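Local coordinates for protein diaminopropionate ammonia-lyase (Escherichia coli, PDB 4D9I) that uses pyridoxal 5'-phosphate to break down both L- and D-2,3-diaminopropionate by alpha,beta-elimination, giving pyruvate and ammonia, at residues G81-A86 with L95-L100; A86-E91 with M113-T118; R322-P327 with S339-L344; A348-H353 with S358-L363. One frame throughout, in Å; residues are numbered along the deposited sequence.

Contact 1: G81-A86 with L95-L100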
loop_
_atom_site.group_PDB
_atom_site.type_symbol
_atom_site.label_atom_id
_atom_site.label_comp_id
_atom_site.label_asym_id
_atom_site.label_seq_id
_atom_site.Cartn_x
_atom_site.Cartn_y
_atom_site.Cartn_z
ATOM N N GLY B 81 -14.883 25.509 7.500
ATOM C CA GLY B 81 -15.411 26.379 6.464
ATOM C C GLY B 81 -16.928 26.458 6.490
ATOM O O GLY B 81 -17.506 27.557 6.450
ATOM N N ALA B 82 -17.577 25.304 6.569
ATOM C CA ALA B 82 -19.039 25.279 6.621
ATOM C C ALA B 82 -19.603 25.964 7.860
ATOM O O ALA B 82 -20.643 26.624 7.780
ATOM C CB ALA B 82 -19.576 23.851 6.491
ATOM N N TYR B 83 -18.917 25.816 8.996
ATOM C CA TYR B 83 -19.356 26.439 10.252
ATOM C C TYR B 83 -19.295 27.963 10.133
ATOM O O TYR B 83 -20.241 28.660 10.504
ATOM C CB TYR B 83 -18.502 25.958 11.421
ATOM C CG TYR B 83 -19.050 26.272 12.804
ATOM C CD1 TYR B 83 -20.387 26.005 13.138
ATOM C CD2 TYR B 83 -18.210 26.775 13.801
ATOM C CE1 TYR B 83 -20.870 26.271 14.414
ATOM C CE2 TYR B 83 -18.684 27.026 15.082
ATOM C CZ TYR B 83 -20.009 26.775 15.378
ATOM O OH TYR B 83 -20.462 27.031 16.644
ATOM N N ALA B 84 -18.195 28.467 9.583
ATOM C CA ALA B 84 -18.049 29.887 9.365
ATOM C C ALA B 84 -19.083 30.430 8.388
ATOM O O ALA B 84 -19.655 31.502 8.608
ATOM C CB ALA B 84 -16.644 30.203 8.893
ATOM N N ILE B 85 -19.333 29.698 7.310
ATOM C CA ILE B 85 -20.298 30.136 6.307
ATOM C C ILE B 85 -21.727 30.213 6.878
ATOM O O ILE B 85 -22.485 31.175 6.619
ATOM C CB ILE B 85 -20.159 29.282 5.024
ATOM C CG1 ILE B 85 -18.949 29.810 4.232
ATOM C CG2 ILE B 85 -21.412 29.386 4.162
ATOM C CD1 ILE B 85 -18.103 28.732 3.607
ATOM N N ALA B 86 -22.082 29.214 7.676
ATOM C CA ALA B 86 -23.379 29.182 8.339
ATOM C C ALA B 86 -23.476 30.301 9.381
ATOM O O ALA B 86 -24.505 30.966 9.482
ATOM C CB ALA B 86 -23.604 27.815 8.989
ATOM N N LEU B 95 -30.424 35.305 12.351
ATOM C CA LEU B 95 -30.859 33.991 12.776
ATOM C C LEU B 95 -29.973 33.500 13.905
ATOM O O LEU B 95 -28.837 33.954 14.042
ATOM C CB LEU B 95 -30.778 33.008 11.602
ATOM C CG LEU B 95 -31.628 33.277 10.355
ATOM C CD1 LEU B 95 -31.242 32.300 9.253
ATOM C CD2 LEU B 95 -33.115 33.182 10.661
ATOM N N ASP B 96 -30.499 32.568 14.698
ATOM C CA ASP B 96 -29.745 31.929 15.764
ATOM C C ASP B 96 -29.305 30.533 15.303
ATOM O O ASP B 96 -30.117 29.597 15.261
ATOM C CB ASP B 96 -30.584 31.851 17.046
ATOM C CG ASP B 96 -29.804 31.291 18.237
ATOM O OD1 ASP B 96 -30.249 31.491 19.373
ATOM O OD2 ASP B 96 -28.751 30.654 18.063
ATOM N N ILE B 97 -28.020 30.418 14.964
ATOM C CA ILE B 97 -27.419 29.182 14.441
ATOM C C ILE B 97 -27.577 27.980 15.393
ATOM O O ILE B 97 -27.660 26.841 14.948
ATOM C CB ILE B 97 -25.922 29.391 14.082
ATOM C CG1 ILE B 97 -25.350 28.165 13.338
ATOM C CG2 ILE B 97 -25.100 29.740 15.322
ATOM C CD1 ILE B 97 -23.962 28.387 12.747
ATOM N N GLU B 98 -27.627 28.255 16.694
ATOM C CA GLU B 98 -27.729 27.221 17.722
ATOM C C GLU B 98 -29.101 26.555 17.798
ATOM O O GLU B 98 -29.225 25.442 18.296
ATOM C CB GLU B 98 -27.419 27.826 19.085
ATOM C CG GLU B 98 -25.993 28.314 19.247
ATOM C CD GLU B 98 -25.681 28.652 20.689
ATOM O OE1 GLU B 98 -26.274 28.011 21.584
ATOM O OE2 GLU B 98 -24.854 29.558 20.933
ATOM N N THR B 99 -30.137 27.247 17.333
ATOM C CA THR B 99 -31.495 26.743 17.485
ATOM C C THR B 99 -32.195 26.476 16.155
ATOM O O THR B 99 -33.414 26.582 16.061
ATOM C CB THR B 99 -32.361 27.707 18.327
ATOM O OG1 THR B 99 -32.399 28.990 17.692
ATOM C CG2 THR B 99 -31.790 27.853 19.724
ATOM N N LEU B 100 -31.436 26.136 15.122
ATOM C CA LEU B 100 -32.048 25.783 13.846
ATOM C C LEU B 100 -31.311 24.625 13.181
ATOM O O LEU B 100 -30.199 24.281 13.577
ATOM C CB LEU B 100 -32.143 27.011 12.921
ATOM C CG LEU B 100 -30.874 27.826 12.652
ATOM C CD1 LEU B 100 -29.839 27.043 11.853
ATOM C CD2 LEU B 100 -31.236 29.122 11.940
#
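The backbones of the helical segment 81-86 and the loop 95-100 come nearest at Ala-86 and Ile-97, whose CA atoms lie 7.3 Å apart. A single side chain, that of Ile-97, bridges the gap. Its long branch is nearly straight: CG1 is anti to the backbone N (chi1 -171°), and chi2 is extended too. This carries CD1 out to the helix. There CD1 meets Ala-86 CB at 3.8 Å and lies about as near to the Ala-86 C atom. The small alanine lets the methyl settle close to the helix backbone. Tyr-83 CE1 also approaches the same methyl, Ile-97 CD1, at 4.1 Å. The tyrosine and isoleucine side chains cross at about a right angle, and the methyl meets the ring obliquely. No hydrogen bond links the two segments, and the contact is purely apolar. Phe-35 of helix 26-36 touches Tyr-83, Ala-86 and Ile-97, adding a further wall.

Two bonds within the loop help shape it. Asp-96 OD2 accepts from Glu-98 N at 3.0 Å, with an N-H...O angle of 140°. The donor meets the anti side of the carboxylate, tilted out of its plane. Thr-99 N also bonds to Asp-96 O. The connecting loop, which contains an Asx turn at Asp-96, folds back so that Ile-97 covers helix 81-93, the helix it has just left.

Contact 2: A86-E91 with M113-T118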
loop_
_atom_site.group_PDB
_atom_site.type_symbol
_atom_site.label_atom_id
_atom_site.label_comp_id
_atom_site.label_asym_id
_atom_site.label_seq_id
_atom_site.Cartn_x
_atom_site.Cartn_y
_atom_site.Cartn_z
ATOM N N ALA B 86 -22.082 29.214 7.676
ATOM C CA ALA B 86 -23.379 29.182 8.339
ATOM C C ALA B 86 -23.476 30.301 9.381
ATOM O O ALA B 86 -24.505 30.966 9.482
ATOM C CB ALA B 86 -23.604 27.815 8.989
ATOM N N GLN B 87 -22.405 30.510 10.153
ATOM C CA GLN B 87 -22.354 31.628 11.102
ATOM C C GLN B 87 -22.574 32.984 10.408
ATOM O O GLN B 87 -23.344 33.834 10.883
ATOM C CB GLN B 87 -21.026 31.642 11.870
ATOM C CG GLN B 87 -20.796 30.462 12.826
ATOM C CD GLN B 87 -21.375 30.697 14.213
ATOM O OE1 GLN B 87 -21.119 29.930 15.147
ATOM N NE2 GLN B 87 -22.140 31.742 14.356
ATOM N N LEU B 88 -21.899 33.180 9.277
ATOM C CA LEU B 88 -22.016 34.426 8.517
ATOM C C LEU B 88 -23.423 34.616 7.956
ATOM O O LEU B 88 -23.968 35.733 7.991
ATOM C CB LEU B 88 -20.974 34.480 7.383
ATOM C CG LEU B 88 -19.485 34.720 7.708
ATOM C CD1 LEU B 88 -18.603 34.255 6.546
ATOM C CD2 LEU B 88 -19.192 36.177 8.050
ATOM N N LEU B 89 -24.020 33.534 7.448
ATOM C CA LEU B 89 -25.375 33.609 6.914
ATOM C C LEU B 89 -26.382 33.917 8.036
ATOM O O LEU B 89 -27.242 34.808 7.887
ATOM C CB LEU B 89 -25.757 32.347 6.138
ATOM C CG LEU B 89 -26.914 32.591 5.162
ATOM C CD1 LEU B 89 -26.483 33.558 4.057
ATOM C CD2 LEU B 89 -27.483 31.305 4.574
ATOM N N CYS B 90 -26.246 33.229 9.168
ATOM C CA CYS B 90 -27.115 33.489 10.321
ATOM C C CYS B 90 -27.013 34.931 10.811
ATOM O O CYS B 90 -28.028 35.561 11.141
ATOM C CB CYS B 90 -26.841 32.496 11.444
ATOM S SG CYS B 90 -27.492 30.855 11.042
ATOM N N GLU B 91 -25.786 35.446 10.834
ATOM C CA GLU B 91 -25.535 36.837 11.200
ATOM C C GLU B 91 -26.254 37.823 10.258
ATOM O O GLU B 91 -26.912 38.759 10.715
ATOM C CB GLU B 91 -24.034 37.106 11.222
ATOM C CG GLU B 91 -23.609 38.195 12.197
ATOM C CD GLU B 91 -22.114 38.143 12.468
ATOM O OE1 GLU B 91 -21.346 38.438 11.523
ATOM O OE2 GLU B 91 -21.715 37.793 13.610
ATOM N N MET B 113 -25.506 35.956 -0.714
ATOM C CA MET B 113 -24.114 36.259 -0.360
ATOM C C MET B 113 -23.160 35.607 -1.368
ATOM O O MET B 113 -23.469 34.553 -1.928
ATOM C CB MET B 113 -23.784 35.723 1.046
ATOM C CG MET B 113 -24.479 36.430 2.209
ATOM S SD MET B 113 -23.813 35.947 3.833
ATOM C CE MET B 113 -22.356 36.994 3.924
ATOM N N THR B 114 -22.007 36.238 -1.589
ATOM C CA THR B 114 -20.938 35.658 -2.391
ATOM C C THR B 114 -19.695 35.514 -1.532
ATOM O O THR B 114 -19.168 36.503 -1.010
ATOM C CB THR B 114 -20.642 36.503 -3.641
ATOM O OG1 THR B 114 -21.845 36.633 -4.397
ATOM C CG2 THR B 114 -19.577 35.840 -4.507
ATOM N N PHE B 115 -19.262 34.271 -1.356
ATOM C CA PHE B 115 -18.088 33.974 -0.540
ATOM C C PHE B 115 -16.845 33.842 -1.393
ATOM O O PHE B 115 -16.806 33.018 -2.305
ATOM C CB PHE B 115 -18.306 32.692 0.264
ATOM C CG PHE B 115 -19.442 32.791 1.227
ATOM C CD1 PHE B 115 -19.337 33.605 2.348
ATOM C CD2 PHE B 115 -20.626 32.108 0.995
ATOM C CE1 PHE B 115 -20.391 33.721 3.240
ATOM C CE2 PHE B 115 -21.698 32.233 1.872
ATOM C CZ PHE B 115 -21.576 33.025 3.002
ATOM N N ALA B 116 -15.817 34.612 -1.058
ATOM C CA ALA B 116 -14.595 34.662 -1.867
ATOM C C ALA B 116 -13.402 34.111 -1.093
ATOM O O ALA B 116 -13.186 34.454 0.075
ATOM C CB ALA B 116 -14.329 36.079 -2.346
ATOM N N THR B 117 -12.631 33.245 -1.751
ATOM C CA THR B 117 -11.639 32.464 -1.049
ATOM C C THR B 117 -10.462 32.094 -1.936
ATOM O O THR B 117 -10.649 31.776 -3.103
ATOM C CB THR B 117 -12.314 31.180 -0.513
ATOM O OG1 THR B 117 -13.288 31.552 0.476
ATOM C CG2 THR B 117 -11.311 30.227 0.097
ATOM N N THR B 118 -9.258 32.151 -1.366
ATOM C CA THR B 118 -8.056 31.540 -1.945
ATOM C C THR B 118 -7.736 30.214 -1.245
ATOM O O THR B 118 -7.869 30.096 -0.028
ATOM C CB THR B 118 -6.825 32.475 -1.884
ATOM O OG1 THR B 118 -6.977 33.531 -2.838
ATOM C CG2 THR B 118 -5.552 31.708 -2.232
#
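Leu-89 and Met-113 lie side by side, head to tail. The touching atoms are Leu-89 CD1 and Met-113 SD, 3.6 Å apart, with Met-113 CG a little farther from the same methyl. Leu-89 places CG trans to the backbone nitrogen (chi1 -159°), which carries CD1 to the sulfur. Met-113 runs out extended and then bends at chi3 (82°). The bend turns CE toward Leu-88, where it stands 4.5 Å from Leu-88 CB.

Leu-88 makes the second half of the contact. Its CD1 lies 3.8 Å from Phe-115 CE1. These two side chains overlap while pointing opposite ways, and the methyl approaches the ring obliquely.

This is helix-on-sheet packing of an alpha/beta fold. Helix 81-93 packs against strand 114-118, an inner strand of the parallel sheet with 137-142 and 185-186 as its neighbours. Met-113 and Phe-115, two residues apart, both point toward the helix.

Neighbouring helices extend the apolar layer. Phe-115 also touches Val-127 of helix 122-133, while Leu-88 packs on Ile-198 and Trp-201 of helix 197-206. At the end of the segment, Glu-91 OE1 forms a salt bridge with Lys-197 NZ.

Contact 3: R322-P327 with S339-L344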
loop_
_atom_site.group_PDB
_atom_site.type_symbol
_atom_site.label_atom_id
_atom_site.label_comp_id
_atom_site.label_asym_id
_atom_site.label_seq_id
_atom_site.Cartn_x
_atom_site.Cartn_y
_atom_site.Cartn_z
ATOM N N ARG B 322 2.660 5.959 2.197
ATOM C CA ARG B 322 2.848 4.536 1.877
ATOM C C ARG B 322 2.564 3.616 3.058
ATOM O O ARG B 322 1.996 2.514 2.883
ATOM C CB ARG B 322 4.263 4.283 1.367
ATOM C CG ARG B 322 4.543 4.954 0.023
ATOM C CD ARG B 322 5.923 4.600 -0.490
ATOM N NE ARG B 322 6.336 5.615 -1.438
ATOM C CZ ARG B 322 7.270 6.515 -1.200
ATOM N NH1 ARG B 322 7.932 6.512 -0.046
ATOM N NH2 ARG B 322 7.550 7.380 -2.134
ATOM N N VAL B 323 3.003 4.040 4.237
ATOM C CA VAL B 323 2.874 3.215 5.469
ATOM C C VAL B 323 1.383 3.092 5.830
ATOM O O VAL B 323 0.904 2.008 6.166
ATOM C CB VAL B 323 3.653 3.837 6.657
ATOM C CG1 VAL B 323 3.311 3.148 7.994
ATOM C CG2 VAL B 323 5.165 3.819 6.404
ATOM N N LEU B 324 0.654 4.215 5.737
ATOM C CA LEU B 324 -0.795 4.215 5.955
ATOM C C LEU B 324 -1.579 3.436 4.895
ATOM O O LEU B 324 -2.556 2.762 5.231
ATOM C CB LEU B 324 -1.344 5.662 6.034
ATOM C CG LEU B 324 -0.957 6.434 7.284
ATOM C CD1 LEU B 324 -1.288 7.937 7.159
ATOM C CD2 LEU B 324 -1.636 5.851 8.499
ATOM N N GLY B 325 -1.146 3.519 3.636
ATOM C CA GLY B 325 -1.860 2.914 2.523
ATOM C C GLY B 325 -1.582 1.424 2.351
ATOM O O GLY B 325 -2.328 0.733 1.646
ATOM N N ASN B 326 -0.506 0.926 2.961
ATOM C CA ASN B 326 -0.217 -0.502 2.916
ATOM C C ASN B 326 0.239 -0.908 4.301
ATOM O O ASN B 326 1.431 -0.988 4.577
ATOM C CB ASN B 326 0.819 -0.846 1.820
ATOM C CG ASN B 326 1.114 -2.339 1.726
ATOM O OD1 ASN B 326 0.673 -3.145 2.567
ATOM N ND2 ASN B 326 1.921 -2.714 0.733
ATOM N N PRO B 327 -0.738 -1.153 5.183
ATOM C CA PRO B 327 -0.458 -1.266 6.601
ATOM C C PRO B 327 0.361 -2.502 6.974
ATOM O O PRO B 327 0.520 -3.459 6.185
ATOM C CB PRO B 327 -1.854 -1.293 7.251
ATOM C CG PRO B 327 -2.790 -1.680 6.154
ATOM C CD PRO B 327 -2.190 -1.125 4.888
ATOM N N SER B 339 -0.033 15.908 2.744
ATOM C CA SER B 339 -0.209 16.632 3.992
ATOM C C SER B 339 -0.956 15.863 5.081
ATOM O O SER B 339 -0.753 16.121 6.269
ATOM C CB SER B 339 -0.912 17.971 3.738
ATOM O OG SER B 339 -0.047 18.807 3.008
ATOM N N GLY B 340 -1.848 14.968 4.678
ATOM C CA GLY B 340 -2.562 14.135 5.630
ATOM C C GLY B 340 -1.663 13.177 6.396
ATOM O O GLY B 340 -1.951 12.847 7.540
ATOM N N ALA B 341 -0.572 12.746 5.756
ATOM C CA ALA B 341 0.214 11.613 6.235
ATOM C C ALA B 341 1.495 11.953 7.004
ATOM O O ALA B 341 2.123 11.060 7.567
ATOM C CB ALA B 341 0.532 10.668 5.070
ATOM N N VAL B 342 1.846 13.233 7.073
ATOM C CA VAL B 342 3.171 13.652 7.520
ATOM C C VAL B 342 3.424 13.394 9.006
ATOM O O VAL B 342 4.558 13.123 9.383
ATOM C CB VAL B 342 3.494 15.122 7.124
ATOM C CG1 VAL B 342 2.719 16.124 7.975
ATOM C CG2 VAL B 342 4.987 15.393 7.209
ATOM N N GLY B 343 2.387 13.494 9.837
ATOM C CA GLY B 343 2.521 13.181 11.258
ATOM C C GLY B 343 2.923 11.721 11.407
ATOM O O GLY B 343 3.920 11.393 12.081
ATOM N N LEU B 344 2.159 10.834 10.778
ATOM C CA LEU B 344 2.507 9.404 10.756
ATOM C C LEU B 344 3.874 9.161 10.116
ATOM O O LEU B 344 4.661 8.309 10.573
ATOM C CB LEU B 344 1.425 8.583 10.029
ATOM C CG LEU B 344 1.453 7.055 10.139
ATOM C CD1 LEU B 344 2.512 6.451 9.224
ATOM C CD2 LEU B 344 1.637 6.582 11.584
#
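Leu-324 and Val-323 pack on Leu-344 and Ala-341 in a buried, wholly apolar helix-helix contact. It joins the C-terminal end of helix 315-325 to the early turns of helix 338-352. The backbones are nearest at Leu-324 and Ala-341, with 7.5 Å between their CA atoms.

Leu-324 carries most of the contact from its side. Its CG is anti to the carbonyl carbon (chi1 -70°), and the two methyls spread over the other helix. CD1 rests between Ala-341 CB, at 3.9 Å, and Leu-344 CB, at 4.0 Å. Those two residues are about one turn apart, and the methyl fits between them. The other methyl, Leu-324 CD2, lies 3.7 Å from Leu-344 CG, where the two leucines lie flank to flank, pointing opposite ways. A glycine in place of Leu-324 would probably leave a gap facing Ala-341 and Leu-344 and set the Leu-344 side chain freer to turn.

Leu-344 also reaches Val-323. Its CD1 comes to 3.6 Å from Val-323 CG1, and the two side chains cross obliquely. Helix 338-352 bends at this point, where the backbone N atoms of Gly-343 and Leu-344 miss their usual helical bonds.

The contact borders the dimer interface: Val-323 also packs on Trp-390 of the second subunit, Arg-322 NH1 hydrogen-bonds to Trp-390 O of that subunit, and Asn-326, the first residue past helix 315-325, hydrogen-bonds to its Arg-333 and Tyr-385. Within the chain, Leu-53 of helix 51-57 packs on both Val-323 and Leu-344, so a third helix covers this pair. Ser-339 O takes a hydrogen bond from Gln-230 NE2, which ties helix 338-352 to strand 226-230 of the mixed sheet.

Contact 4: A348-H353 with S358-L363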
loop_
_atom_site.group_PDB
_atom_site.type_symbol
_atom_site.label_atom_id
_atom_site.label_comp_id
_atom_site.label_asym_id
_atom_site.label_seq_id
_atom_site.Cartn_x
_atom_site.Cartn_y
_atom_site.Cartn_z
ATOM N N ALA B 348 7.397 6.976 11.451
ATOM C CA ALA B 348 8.049 5.966 10.616
ATOM C C ALA B 348 9.521 6.352 10.366
ATOM O O ALA B 348 10.398 5.479 10.395
ATOM C CB ALA B 348 7.307 5.806 9.297
ATOM N N ALA B 349 9.781 7.649 10.137
ATOM C CA ALA B 349 11.143 8.137 9.907
ATOM C C ALA B 349 12.013 7.929 11.142
ATOM O O ALA B 349 13.207 7.638 11.035
ATOM C CB ALA B 349 11.130 9.614 9.520
ATOM N N VAL B 350 11.412 8.129 12.309
ATOM C CA VAL B 350 12.100 7.924 13.584
ATOM C C VAL B 350 12.452 6.439 13.710
ATOM O O VAL B 350 13.572 6.088 14.066
ATOM C CB VAL B 350 11.211 8.355 14.770
ATOM C CG1 VAL B 350 11.716 7.748 16.084
ATOM C CG2 VAL B 350 11.121 9.886 14.864
ATOM N N HIS B 351 11.479 5.582 13.414
ATOM C CA HIS B 351 11.668 4.153 13.575
ATOM C C HIS B 351 12.870 3.641 12.814
ATOM O O HIS B 351 13.654 2.881 13.343
ATOM C CB HIS B 351 10.424 3.386 13.158
ATOM C CG HIS B 351 10.632 1.898 13.140
ATOM N ND1 HIS B 351 10.805 1.183 14.267
ATOM C CD2 HIS B 351 10.720 0.999 12.083
ATOM C CE1 HIS B 351 11.018 -0.116 13.947
ATOM N NE2 HIS B 351 10.952 -0.231 12.613
ATOM N N TYR B 352 13.031 4.081 11.569
ATOM C CA TYR B 352 14.106 3.566 10.728
ATOM C C TYR B 352 15.436 4.324 10.819
ATOM O O TYR B 352 16.443 3.880 10.267
ATOM C CB TYR B 352 13.628 3.496 9.280
ATOM C CG TYR B 352 12.589 2.420 9.032
ATOM C CD1 TYR B 352 12.957 1.066 9.032
ATOM C CD2 TYR B 352 11.247 2.743 8.780
ATOM C CE1 TYR B 352 12.032 0.067 8.787
ATOM C CE2 TYR B 352 10.296 1.733 8.534
ATOM C CZ TYR B 352 10.707 0.400 8.537
ATOM O OH TYR B 352 9.814 -0.626 8.299
ATOM N N HIS B 353 15.420 5.470 11.507
ATOM C CA HIS B 353 16.596 6.326 11.701
ATOM C C HIS B 353 17.672 5.633 12.519
ATOM O O HIS B 353 17.356 4.951 13.495
ATOM C CB HIS B 353 16.148 7.615 12.400
ATOM C CG HIS B 353 17.086 8.785 12.219
ATOM N ND1 HIS B 353 18.293 8.852 12.823
ATOM C CD2 HIS B 353 16.939 9.974 11.500
ATOM C CE1 HIS B 353 18.891 10.017 12.501
ATOM N NE2 HIS B 353 18.067 10.696 11.684
ATOM N N SER B 358 17.783 7.905 20.691
ATOM C CA SER B 358 17.782 9.308 21.133
ATOM C C SER B 358 16.573 10.109 20.617
ATOM O O SER B 358 16.007 10.927 21.348
ATOM C CB SER B 358 19.094 9.996 20.751
ATOM O OG SER B 358 19.354 9.871 19.363
ATOM N N LEU B 359 16.175 9.872 19.370
ATOM C CA LEU B 359 14.992 10.534 18.809
ATOM C C LEU B 359 13.718 10.190 19.581
ATOM O O LEU B 359 12.928 11.079 19.918
ATOM C CB LEU B 359 14.819 10.196 17.324
ATOM C CG LEU B 359 15.861 10.796 16.369
ATOM C CD1 LEU B 359 15.671 10.218 14.979
ATOM C CD2 LEU B 359 15.794 12.319 16.328
ATOM N N MET B 360 13.544 8.901 19.876
ATOM C CA MET B 360 12.436 8.439 20.718
ATOM C C MET B 360 12.498 9.065 22.098
ATOM O O MET B 360 11.478 9.498 22.625
ATOM C CB MET B 360 12.419 6.917 20.822
ATOM C CG MET B 360 11.918 6.273 19.542
ATOM S SD MET B 360 11.814 4.477 19.653
ATOM C CE MET B 360 10.177 4.270 20.351
ATOM N N GLU B 361 13.701 9.126 22.664
ATOM C CA GLU B 361 13.910 9.771 23.957
ATOM C C GLU B 361 13.544 11.248 23.925
ATOM O O GLU B 361 12.869 11.727 24.824
ATOM C CB GLU B 361 15.351 9.611 24.413
ATOM C CG GLU B 361 15.683 8.203 24.856
ATOM C CD GLU B 361 17.110 8.057 25.359
ATOM O OE1 GLU B 361 17.693 9.039 25.877
ATOM O OE2 GLU B 361 17.642 6.941 25.239
ATOM N N LYS B 362 14.000 11.956 22.890
ATOM C CA LYS B 362 13.688 13.370 22.693
ATOM C C LYS B 362 12.179 13.556 22.629
ATOM O O LYS B 362 11.633 14.450 23.277
ATOM C CB LYS B 362 14.365 13.911 21.419
ATOM C CG LYS B 362 14.134 15.388 21.110
ATOM C CD LYS B 362 14.797 16.298 22.142
ATOM C CE LYS B 362 15.021 17.702 21.595
ATOM N NZ LYS B 362 15.477 18.639 22.664
ATOM N N LEU B 363 11.509 12.693 21.874
ATOM C CA LEU B 363 10.065 12.790 21.680
ATOM C C LEU B 363 9.263 12.152 22.809
ATOM O O LEU B 363 8.040 12.230 22.804
ATOM C CB LEU B 363 9.642 12.205 20.313
ATOM C CG LEU B 363 10.274 12.853 19.076
ATOM C CD1 LEU B 363 10.135 11.961 17.843
ATOM C CD2 LEU B 363 9.740 14.262 18.809
#
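Val-350, Leu-359 and His-353 have the most surface buried here. Val-350 points its two methyls at different residues of helix 356-363. CG1 is turned opposite the backbone N (chi1 162°), and that methyl lies 3.8 Å from Met-360 CG and 4.1 Å from Leu-359 CB, set at a slant to both side chains. The other methyl, CG2, meets Leu-363 CD1 tip to tip at 3.8 Å.

The end of Leu-359 rests on His-353. Its CD1 lies over one face of the imidazole, 3.6 Å from the ring centroid and 20° off the ring normal. This is a CH-pi contact. The methyl is offset toward the rim, and its closest ring atom is His-353 CG at 3.4 Å. The leucine stands roughly perpendicular to the histidine side chain. His-353 ND1 accepts a hydrogen bond from Gln-355 N in the connecting turn, which helps fix the ring. A serine at His-353 would probably cost Leu-359 the flat surface under its methyl and leave Gln-355 N without this acceptor.

The segment axes approach to 9.8 Å and make an angle of 138°. Ile-10 of strand 8-12 packs on Leu-359 and Leu-363, and Leu-363 also touches Ile-310 of strand 308-312. Two consecutive helices joined by a tight turn and held by apolar side chains make an alpha-alpha hairpin, its second helix short and splayed from antiparallel, laid against strands 8-12 and 308-312 of the mixed sheet.

The four contacts form two pairs on opposite sides of the chain's centre. Contacts 1 and 2 share Ala-86 and helix 81-93, with centres 10 Å apart. Their segments alternate along the chain, so one helix serves both the loop that follows it and the four-stranded parallel sheet. Contacts 3 and 4 come later, in series, and share helix 338-352. Their centres are 16 Å apart, and Val-323 packs on Ala-348 between them. The pairs are well separated: the centres of contacts 2 and 3 lie 33 Å apart. The first pair belongs with the small sheet and the second with the large mixed sheet, as expected for the two-part fold type II enzymes.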